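Local atomic coordinates of methionine-binding lipoprotein metQ (PDB entry 4GOT), a protein that binds methionine, here as selenomethionine, and probably passes it to the membrane-bound permease of the MetNPQ ABC importer. Residues A[13-16]-A[17-21]; A[179-182]-A[183-186]; A[40-43]-A[44-47]; A[222-225]-A[226-230]; A[238-241]-A[242-246]. One frame throughout, in Å; residues are numbered along the deposited sequence. Where two conformers were deposited one is given.

Contact 1 (A[13-16]-A[17-21]); sequences TKTP and HAEIL
The hydroxyl of Thr13 lies over one face of the His17 imidazole, with OG1 2.9 Å from ND1. The two side chains run side by side where strand 7-12 gives way to helix 14-29, inside the beta-alpha-beta unit completed by strand 34-38. His17 keeps CG beside its own backbone N (chi1 -52°), which tilts the ring back toward Thr13, while NE2 is hydrogen-bonded to Asn206 and the ring borders the bound selenomethionine. The helix starts irregularly. Ala18 N reaches back five residues to Thr13 O (2.9 Å), a pi-type turn, and the peptide bond before Pro16 is cis. Proline tolerates the cis form and has no N-H to leave idle in this first turn, but His17 N is buried without a partner. Regular bonding sets in with Ile20 N to Pro16 O, 2.9 Å and 156° at the hydrogen, and Ile20 CD1 folds back to 4.0 Å from Pro16 CB. Farther round, Thr15 and Glu19 lie alongside each other. Glu19 OE1 is held by Lys239 and Tyr240, while a water bridges Thr15 OG1, at 2.7 Å, and Glu19 OE2, to which it donates at 3.0 Å.

Contact 2 (A[179-182]-A[183-186]); sequences VNYA and IQNK
Ile183 lies alongside Val179 one turn earlier on helix 179-184, a short helix closed by a Schellman motif with Lys186, at positive phi, as its C-prime residue. From the backbone outward, Ile183 CB rests 3.6 Å from Val179 O. CG1, beside the backbone N at chi1 -63°, stays close to that oxygen and 4.0 Å from Val179 CG1, and the terminal CD1 meets the same methyl at 3.6 Å. CG2 faces Thr15 of helix 14-29. The aliphatic Val179 and Ile183 suit an apolar face packed against Tyr240, Pro189 and the loop at 243-244. With alanine in place of Ile183, CG1, CG2 and CD1 would go, which would probably take from Val179 CG1 its neighbour one turn on and open a gap toward Tyr240 and Pro189. Ile183 N bonds to Val179 O at 2.8 Å, almost straight at 177°, and Gln184 N and Asn185 N bond to Asn180 O and Tyr181 O. The polar face serves the ligand pocket: Asn180 OD1 takes a hydrogen bond from Tyr43 and a weak one from the ligand's amino group, while Asn180 ND2 sits 3.2 Å above the Tyr181 ring plane, over its centre. Gln184 sets OE1 at the edge of that ring, 3.5 Å from Tyr181 CD1. A water accepts from Asn180 ND2 at 3.1 Å and lies 2.9 Å from Gln184 OE1, to which it probably donates.

Contact 3 (A[40-43]-A[44-47]); sequences LSDY and KMYN. With MSE (selenomethionine), chain B.
Leu40 lays its CB over one face of the Tyr46 ring, 3.9 Å from the centroid and 24° off the normal, a CH-pi contact displaced toward the rim. Its N also donates to Tyr46 OH at 2.9 Å, and CD1 packs on Met45 CB, so this leucine spans both the phenol and the start of the helix. Ser41 brings OG to 3.1 Å from the selenium of Met45, which is present as selenomethionine. Asp42 caps helix 44-51: OD2 accepts from Lys44 N at 3.0 Å, the donor standing well above the carboxylate plane, while Asp42 O takes Met45 N at 2.9 Å. A short acid suits this place because its carboxylate can turn back to an N-H of the first turn, here that of Lys44. Tyr43, with CG beside its backbone N (chi1 -80°), sends its ring into the pocket. The ligand's CE methyl sits 3.4 Å above the ring plane, over its centre, and the flat phenol makes an apolar wall for that tip; its OH bonds to Asn180. The whole turn joins strand 34-38 to helix 44-51. Leu40 and Tyr46 lean on strand 7-12, Tyr46 stacks on Phe60 of strand 57-62, and Lys44 lies against helix 63-72.

Contact 4 (A[222-225]-A[226-230]); sequences ALME and VLHSK
Val226 bonds its N to Ala222 O at 3.1 Å, and its side chain looks toward Ala24 and Leu27 of helix 14-29, a buried face that suits a compact branched residue. Leu227 N meets Leu223 O at 2.9 Å, and the Leu227 side chain crosses that of Leu223 at a slant, CD1 reaching 3.9 Å from Leu223 CG. With CG beside the backbone N (chi1 -65°), the isobutyl group swings back over Leu223 O, and its methyls reach Ile20 and Ile208. Here helix 218-227 ends and helix 230-239 is about to start. At His228 the bonding frays: its N has weak bonds to both Met224 O and Glu225 O. The imidazole is set with its edge against Met224 O, which lies in the ring plane 3.1 Å from CD2, while ND1 pairs with Lys233 and NE2 weakly with Ala83 O. A leucine in its place would probably leave the Lys233 ammonium without this acceptor and would remove the weak donor to Ala83 O. Ser229, N-cap of the next helix, holds OG between its backbone N and carbonyl carbon (chi1 67°), accepting from Ile232 N and donating at 2.7 Å to Val226 O, which also takes Ser229 N.

Contact 5 (A[238-241]-A[242-246]); sequences KKYD and GAVLP
A type I' beta turn from Tyr240 to Ala243 carries the chain out of helix 230-239 and toward strand 245-246, which lies at one edge of the six-stranded mixed sheet. The turn is closed by Ala243 N donating to Tyr240 O at 3.0 Å. Both middle residues need positive phi. Asp241 takes the first place at phi 54°, a region that aspartate tolerates better than most residues, and Gly242 the second at 82°; a beta carbon on Gly242 would stand only 2.6 Å from Asp241 O, so glycine fits for steric reasons as well. Across the turn, Val244 runs alongside Tyr240. Val244 CG2 approaches Tyr240 CB at 3.6 Å and then CG at 3.7 Å, obliquely to the ring, while Val244 CB is 4.0 Å from Tyr240 CD2. Val244 CG2 is beside its own backbone N and CG1 anti to it (chi1 -176°), which presents the CG2 methyl to the tyrosine. Over one face of the same ring, Lys239 CG sits 3.6 Å above the plane, over the centre. Pro16 and Thr15 of helix 14-29 and Ile183 of helix 179-184 enclose the phenol further. Tyr240 is thus apolar near its CB and polar at its OH: OH and Lys239 NZ both reach Glu19 OE1, so the acid is likely to stay ionised, and the end of helix 230-239 and the turn that follows it are tied to helix 14-29 by a salt bridge, a hydrogen bond and packing.

How the contacts relate
Contacts 1, 2 and 3 each give a residue to the selenomethionine pocket: His17, Asn180 and Tyr43. Contacts 2 and 3 meet beside the ligand, where Asn180 OD1 lies 2.7 Å from Tyr43 OH and Tyr181 CE2 3.3 Å from Tyr43 CE1. Contact 1 lies against both, its Thr15 O 2.9 Å from Asn180 CB. Contact 5 backs contacts 1 and 2 on the side away from contact 3; Glu19 OE1 stands 2.6 Å from Tyr240 OH and 3.0 Å from Lys239 NZ, and Ile183 CD1 touches Tyr240 CD1 at 3.9 Å. Contact 4 is more remote, with the side chain of Leu227 about 13 Å from the ligand, but it reaches contact 1 through Ile20 CG2 and Leu227 CD2, 3.7 Å apart.

Contact 1 (A[13-16]-A[17-21])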
# COMPACT_ATOMS: atom_id res chain seq x y z
N THR A 13 2.00 3.18 8.93
CA THR A 13 2.05 4.42 8.18
C THR A 13 0.93 5.33 8.74
O THR A 13 -0.08 4.83 9.31
CB THR A 13 1.94 4.16 6.63
OG1 THR A 13 0.95 3.15 6.36
CG2 THR A 13 3.32 3.69 6.02
N LYS A 14 1.12 6.65 8.62
CA LYS A 14 0.29 7.65 9.29
C LYS A 14 -1.19 7.56 9.03
O LYS A 14 -1.99 7.68 9.97
CB LYS A 14 0.71 9.07 8.94
CG LYS A 14 0.09 10.11 9.88
CD LYS A 14 0.94 11.36 9.86
CE LYS A 14 0.28 12.57 10.52
NZ LYS A 14 0.69 13.79 9.74
N THR A 15 -1.52 7.36 7.75
CA THR A 15 -2.90 7.28 7.29
C THR A 15 -3.03 6.38 6.03
O THR A 15 -2.26 6.50 5.08
CB THR A 15 -3.53 8.71 7.11
OG1 THR A 15 -4.90 8.59 6.72
CG2 THR A 15 -2.74 9.57 6.09
N PRO A 16 -4.02 5.49 6.02
CA PRO A 16 -5.05 5.34 7.08
C PRO A 16 -4.65 4.47 8.27
O PRO A 16 -5.42 4.38 9.24
CB PRO A 16 -6.18 4.62 6.35
CG PRO A 16 -5.49 3.81 5.31
CD PRO A 16 -4.35 4.65 4.83
N HIS A 17 -3.48 3.82 8.19
CA HIS A 17 -3.20 2.69 9.05
C HIS A 17 -3.11 3.10 10.55
O HIS A 17 -3.76 2.45 11.42
CB HIS A 17 -1.92 1.94 8.61
CG HIS A 17 -1.88 1.55 7.18
ND1 HIS A 17 -1.87 2.48 6.16
CD2 HIS A 17 -1.78 0.33 6.57
CE1 HIS A 17 -1.89 1.85 4.99
NE2 HIS A 17 -1.80 0.54 5.21
N ALA A 18 -2.37 4.16 10.88
CA ALA A 18 -2.29 4.60 12.31
C ALA A 18 -3.67 5.12 12.82
O ALA A 18 -4.02 4.92 13.95
CB ALA A 18 -1.21 5.65 12.56
N GLU A 19 -4.46 5.75 11.96
CA GLU A 19 -5.83 6.17 12.32
C GLU A 19 -6.80 4.98 12.59
O GLU A 19 -7.65 5.04 13.51
CB GLU A 19 -6.42 7.04 11.21
CG GLU A 19 -5.60 8.27 10.86
CD GLU A 19 -6.34 9.25 9.94
OE1 GLU A 19 -7.29 8.84 9.23
OE2 GLU A 19 -5.93 10.44 9.91
N ILE A 20 -6.69 3.92 11.79
CA ILE A 20 -7.50 2.72 12.00
C ILE A 20 -7.15 2.08 13.34
O ILE A 20 -8.05 1.73 14.13
CB ILE A 20 -7.33 1.70 10.87
CG1 ILE A 20 -8.02 2.23 9.60
CG2 ILE A 20 -7.95 0.35 11.24
CD1 ILE A 20 -7.60 1.46 8.38
N LEU A 21 -5.85 1.99 13.63
CA LEU A 21 -5.37 1.50 14.94
C LEU A 21 -5.87 2.36 16.10
O LEU A 21 -6.27 1.82 17.13
CB LEU A 21 -3.82 1.36 14.98
CG LEU A 21 -3.21 0.29 14.06
CD1 LEU A 21 -1.66 0.28 14.13
CD2 LEU A 21 -3.79 -1.11 14.30
O HOH W 1 -6.36 10.85 7.01

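Contact 2 (A[179-182]-A[183-186])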
# COMPACT_ATOMS: atom_id res chain seq x y z
N VAL A 179 -2.39 5.22 -2.11
CA VAL A 179 -3.46 5.91 -1.35
C VAL A 179 -2.95 6.47 0.02
O VAL A 179 -3.30 7.58 0.39
CB VAL A 179 -4.70 5.01 -1.12
CG1 VAL A 179 -5.71 5.72 -0.20
CG2 VAL A 179 -5.33 4.55 -2.45
N ASN A 180 -2.16 5.72 0.77
CA ASN A 180 -1.69 6.23 2.08
C ASN A 180 -0.93 7.57 2.01
O ASN A 180 -1.17 8.50 2.80
CB ASN A 180 -0.85 5.20 2.85
CG ASN A 180 0.56 5.00 2.30
OD1 ASN A 180 0.75 4.30 1.28
ND2 ASN A 180 1.57 5.51 3.03
N TYR A 181 -0.04 7.69 1.02
CA TYR A 181 0.71 8.93 0.80
C TYR A 181 -0.10 9.98 0.10
O TYR A 181 0.06 11.16 0.40
CB TYR A 181 2.00 8.62 0.08
CG TYR A 181 2.99 7.94 0.95
CD1 TYR A 181 3.29 8.46 2.23
CD2 TYR A 181 3.68 6.79 0.52
CE1 TYR A 181 4.21 7.83 3.05
CE2 TYR A 181 4.62 6.18 1.33
CZ TYR A 181 4.89 6.70 2.59
OH TYR A 181 5.81 6.10 3.43
N ALA A 182 -1.07 9.56 -0.75
CA ALA A 182 -2.02 10.52 -1.32
C ALA A 182 -2.82 11.20 -0.24
O ALA A 182 -2.94 12.40 -0.22
CB ALA A 182 -2.95 9.84 -2.33
N ILE A 183 -3.44 10.41 0.66
CA ILE A 183 -4.23 10.97 1.78
C ILE A 183 -3.34 11.76 2.77
O ILE A 183 -3.78 12.79 3.25
CB ILE A 183 -5.06 9.90 2.54
CG1 ILE A 183 -6.11 9.26 1.61
CG2 ILE A 183 -5.86 10.52 3.70
CD1 ILE A 183 -6.78 8.08 2.25
N GLN A 184 -2.11 11.29 3.02
CA GLN A 184 -1.16 11.99 3.88
C GLN A 184 -0.83 13.43 3.38
O GLN A 184 -0.69 14.33 4.20
CB GLN A 184 0.14 11.16 4.08
CG GLN A 184 1.03 11.72 5.22
CD GLN A 184 2.19 10.81 5.62
OE1 GLN A 184 2.18 9.60 5.35
NE2 GLN A 184 3.18 11.37 6.33
N ASN A 185 -0.73 13.60 2.06
CA ASN A 185 -0.67 14.88 1.34
C ASN A 185 -2.04 15.62 1.17
O ASN A 185 -2.11 16.56 0.43
CB ASN A 185 -0.12 14.61 -0.07
CG ASN A 185 0.43 15.86 -0.76
OD1 ASN A 185 1.31 16.55 -0.24
ND2 ASN A 185 -0.07 16.13 -1.97
N LYS A 186 -3.10 15.16 1.81
CA LYS A 186 -4.41 15.83 1.74
C LYS A 186 -5.10 15.76 0.37
O LYS A 186 -5.95 16.60 0.04
CB LYS A 186 -4.30 17.29 2.19
CG LYS A 186 -3.56 17.50 3.50
CD LYS A 186 -4.15 16.70 4.65
CE LYS A 186 -3.83 17.31 6.03
NZ LYS A 186 -2.38 17.31 6.39
O HOH W 2 0.43 7.34 5.25

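Contact 3 (A[40-43]-A[44-47])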
# COMPACT_ATOMS: atom_id res chain seq x y z
N LEU A 40 6.68 5.61 11.01
CA LEU A 40 8.10 5.67 10.56
C LEU A 40 8.18 6.49 9.25
O LEU A 40 7.16 6.68 8.58
CB LEU A 40 8.69 4.25 10.43
CG LEU A 40 8.65 3.44 11.74
CD1 LEU A 40 9.08 2.03 11.43
CD2 LEU A 40 9.54 4.10 12.86
N SER A 41 9.36 6.98 8.90
CA SER A 41 9.48 7.94 7.76
C SER A 41 9.41 7.34 6.36
O SER A 41 9.16 8.05 5.40
CB SER A 41 10.74 8.79 7.88
OG SER A 41 11.89 8.03 8.17
N ASP A 42 9.70 6.05 6.22
CA ASP A 42 9.52 5.42 4.89
C ASP A 42 9.35 3.92 4.99
O ASP A 42 9.69 3.31 6.00
CB ASP A 42 10.68 5.80 3.92
CG ASP A 42 11.79 4.74 3.86
OD1 ASP A 42 12.64 4.75 4.76
OD2 ASP A 42 11.82 3.89 2.90
N TYR A 43 8.76 3.36 3.92
CA TYR A 43 8.31 2.02 3.84
C TYR A 43 9.40 1.03 4.22
O TYR A 43 9.09 -0.02 4.80
CB TYR A 43 7.91 1.71 2.37
CG TYR A 43 6.55 2.16 1.81
CD1 TYR A 43 5.51 2.58 2.61
CD2 TYR A 43 6.33 2.11 0.43
CE1 TYR A 43 4.27 2.94 2.06
CE2 TYR A 43 5.11 2.47 -0.14
CZ TYR A 43 4.08 2.89 0.69
OH TYR A 43 2.89 3.24 0.12
N LYS A 44 10.66 1.33 3.93
CA LYS A 44 11.74 0.36 4.19
C LYS A 44 12.00 0.18 5.69
O LYS A 44 12.60 -0.81 6.10
CB LYS A 44 13.04 0.76 3.46
CG LYS A 44 13.06 0.58 1.94
CD LYS A 44 12.69 -0.86 1.51
CE LYS A 44 13.66 -1.49 0.51
NZ LYS A 44 13.83 -0.67 -0.72
N MSE A 45 11.55 1.14 6.51
CA MSE A 45 11.77 1.07 7.94
C MSE A 45 10.91 0.05 8.71
O MSE A 45 11.30 -0.42 9.79
CB MSE A 45 11.60 2.47 8.57
CG MSE A 45 12.67 3.40 8.11
SE MSE A 45 12.53 5.12 9.04
CE MSE A 45 12.92 4.52 10.87
N TYR A 46 9.73 -0.27 8.18
CA TYR A 46 8.70 -0.98 8.95
C TYR A 46 9.08 -2.45 9.21
O TYR A 46 9.02 -2.90 10.32
CB TYR A 46 7.35 -0.85 8.25
CG TYR A 46 6.81 0.56 8.32
CD1 TYR A 46 7.14 1.53 7.38
CD2 TYR A 46 5.97 0.95 9.37
CE1 TYR A 46 6.66 2.85 7.50
CE2 TYR A 46 5.51 2.26 9.50
CZ TYR A 46 5.84 3.21 8.56
OH TYR A 46 5.30 4.49 8.69
N ASN A 47 9.50 -3.19 8.18
CA ASN A 47 9.92 -4.59 8.35
C ASN A 47 11.21 -4.70 9.14
O ASN A 47 11.39 -5.65 9.92
CB ASN A 47 10.05 -5.27 6.99
CG ASN A 47 8.70 -5.67 6.44
OD1 ASN A 47 7.77 -5.96 7.22
ND2 ASN A 47 8.57 -5.68 5.12
N MSE B . -0.55 1.19 1.58
CA MSE B . 0.18 0.97 0.30
C MSE B . -0.75 0.48 -0.86
O MSE B . -1.47 -0.44 -0.62
OXT MSE B . -0.78 0.93 -2.03
CB MSE B . 1.27 -0.09 0.54
CG MSE B . 2.29 -0.22 -0.54
SE MSE B . 3.52 -1.75 -0.25
CE MSE B . 4.72 -0.88 1.23
O HOH W 3 9.69 -2.43 5.32

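Contact 4 (A[222-225]-A[226-230])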
# COMPACT_ATOMS: atom_id res chain seq x y z
N ALA A 222 -6.32 -11.06 19.06
CA ALA A 222 -7.14 -9.97 19.59
C ALA A 222 -7.14 -8.76 18.65
O ALA A 222 -8.19 -8.15 18.41
CB ALA A 222 -6.65 -9.56 20.99
N LEU A 223 -5.97 -8.40 18.12
CA LEU A 223 -5.82 -7.31 17.14
C LEU A 223 -6.60 -7.64 15.83
O LEU A 223 -7.40 -6.81 15.39
CB LEU A 223 -4.33 -7.02 16.88
CG LEU A 223 -4.02 -5.93 15.84
CD1 LEU A 223 -4.43 -4.54 16.32
CD2 LEU A 223 -2.56 -6.01 15.43
N MSE A 224 -6.40 -8.83 15.27
CA MSE A 224 -7.10 -9.24 14.05
C MSE A 224 -8.60 -9.20 14.24
O MSE A 224 -9.31 -8.76 13.37
CB MSE A 224 -6.69 -10.65 13.61
CG MSE A 224 -5.22 -10.77 13.21
SE MSE A 224 -4.60 -9.28 12.12
CE MSE A 224 -5.69 -9.55 10.54
N GLU A 225 -9.06 -9.66 15.41
CA GLU A 225 -10.46 -9.62 15.81
C GLU A 225 -11.04 -8.20 15.77
O GLU A 225 -12.10 -7.97 15.20
CB GLU A 225 -10.64 -10.20 17.21
CG GLU A 225 -10.90 -11.69 17.24
CD GLU A 225 -11.23 -12.24 18.63
OE1 GLU A 225 -11.34 -11.45 19.61
OE2 GLU A 225 -11.38 -13.48 18.76
N VAL A 226 -10.40 -7.25 16.43
CA VAL A 226 -10.87 -5.87 16.38
C VAL A 226 -10.85 -5.28 14.95
O VAL A 226 -11.83 -4.61 14.54
CB VAL A 226 -10.10 -4.96 17.36
CG1 VAL A 226 -10.51 -3.51 17.15
CG2 VAL A 226 -10.37 -5.38 18.80
N LEU A 227 -9.79 -5.56 14.20
CA LEU A 227 -9.63 -4.98 12.83
C LEU A 227 -10.64 -5.56 11.81
O LEU A 227 -10.85 -5.00 10.69
CB LEU A 227 -8.21 -5.12 12.31
CG LEU A 227 -7.11 -4.39 13.04
CD1 LEU A 227 -5.73 -4.80 12.49
CD2 LEU A 227 -7.32 -2.89 13.01
N HIS A 228 -11.30 -6.62 12.21
CA HIS A 228 -12.42 -7.18 11.38
C HIS A 228 -13.77 -6.93 12.00
O HIS A 228 -14.76 -7.40 11.48
CB HIS A 228 -12.17 -8.66 11.06
CG HIS A 228 -11.07 -8.80 10.09
ND1 HIS A 228 -11.29 -8.69 8.73
CD2 HIS A 228 -9.72 -8.85 10.25
CE1 HIS A 228 -10.12 -8.71 8.10
NE2 HIS A 228 -9.15 -8.79 9.01
N SER A 229 -13.82 -6.18 13.11
CA SER A 229 -15.14 -5.87 13.73
C SER A 229 -16.04 -5.03 12.79
O SER A 229 -15.55 -4.34 11.88
CB SER A 229 -14.96 -5.12 15.06
OG SER A 229 -14.41 -3.83 14.87
N LYS A 230 -17.34 -5.06 13.02
CA LYS A 230 -18.26 -4.19 12.27
C LYS A 230 -17.88 -2.72 12.51
O LYS A 230 -17.85 -1.96 11.56
CB LYS A 230 -19.74 -4.41 12.62
CG LYS A 230 -20.71 -3.64 11.71
CD LYS A 230 -22.16 -3.72 12.15
CE LYS A 230 -23.08 -2.82 11.30
NZ LYS A 230 -22.97 -3.03 9.83

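Contact 5 (A[238-241]-A[242-246])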
# COMPACT_ATOMS: atom_id res chain seq x y z
N LYS A 238 -16.67 4.78 6.00
CA LYS A 238 -17.17 6.16 6.07
C LYS A 238 -16.08 7.23 5.95
O LYS A 238 -16.26 8.23 5.23
CB LYS A 238 -17.93 6.38 7.38
CG LYS A 238 -18.67 7.70 7.41
CD LYS A 238 -19.77 7.68 8.45
CE LYS A 238 -20.58 8.98 8.44
NZ LYS A 238 -21.60 9.06 7.35
N LYS A 239 -14.97 7.03 6.66
CA LYS A 239 -13.93 8.05 6.81
C LYS A 239 -13.13 8.35 5.53
O LYS A 239 -12.76 9.50 5.30
CB LYS A 239 -12.96 7.72 7.95
CG LYS A 239 -11.77 8.67 7.99
CD LYS A 239 -11.29 9.06 9.38
CE LYS A 239 -10.30 10.23 9.28
NZ LYS A 239 -9.48 10.43 10.50
N TYR A 240 -12.87 7.33 4.71
CA TYR A 240 -11.97 7.47 3.56
C TYR A 240 -12.66 7.58 2.21
O TYR A 240 -11.96 7.61 1.20
CB TYR A 240 -10.91 6.36 3.56
CG TYR A 240 -10.14 6.41 4.84
CD1 TYR A 240 -9.32 7.51 5.14
CD2 TYR A 240 -10.30 5.43 5.79
CE1 TYR A 240 -8.61 7.57 6.35
CE2 TYR A 240 -9.61 5.48 6.99
CZ TYR A 240 -8.77 6.54 7.28
OH TYR A 240 -8.13 6.52 8.51
N ASP A 241 -13.99 7.66 2.20
CA ASP A 241 -14.79 7.96 1.00
C ASP A 241 -14.49 7.01 -0.16
O ASP A 241 -14.35 7.44 -1.31
CB ASP A 241 -14.57 9.42 0.53
CG ASP A 241 -15.09 10.45 1.52
OD1 ASP A 241 -15.89 10.12 2.44
OD2 ASP A 241 -14.70 11.62 1.38
N GLY A 242 -14.36 5.73 0.14
CA GLY A 242 -14.16 4.73 -0.92
C GLY A 242 -12.73 4.61 -1.39
O GLY A 242 -12.44 3.72 -2.19
N ALA A 243 -11.82 5.46 -0.91
CA ALA A 243 -10.37 5.35 -1.25
C ALA A 243 -9.74 4.12 -0.58
O ALA A 243 -8.70 3.59 -1.03
CB ALA A 243 -9.64 6.64 -0.87
N VAL A 244 -10.33 3.71 0.54
CA VAL A 244 -9.85 2.58 1.34
C VAL A 244 -11.06 1.70 1.58
O VAL A 244 -12.07 2.19 2.05
CB VAL A 244 -9.30 3.04 2.72
CG1 VAL A 244 -8.72 1.89 3.54
CG2 VAL A 244 -8.27 4.13 2.53
N LEU A 245 -10.90 0.41 1.35
CA LEU A 245 -11.95 -0.56 1.42
C LEU A 245 -11.57 -1.70 2.39
O LEU A 245 -10.49 -2.30 2.23
CB LEU A 245 -12.14 -1.14 0.00
CG LEU A 245 -12.30 -0.07 -1.10
CD1 LEU A 245 -12.24 -0.74 -2.47
CD2 LEU A 245 -13.62 0.72 -0.89
N PRO A 246 -12.44 -2.02 3.37
CA PRO A 246 -12.17 -3.20 4.24
C PRO A 246 -12.21 -4.49 3.41
O PRO A 246 -12.87 -4.49 2.39
CB PRO A 246 -13.30 -3.16 5.28
CG PRO A 246 -14.33 -2.20 4.76
CD PRO A 246 -13.76 -1.41 3.64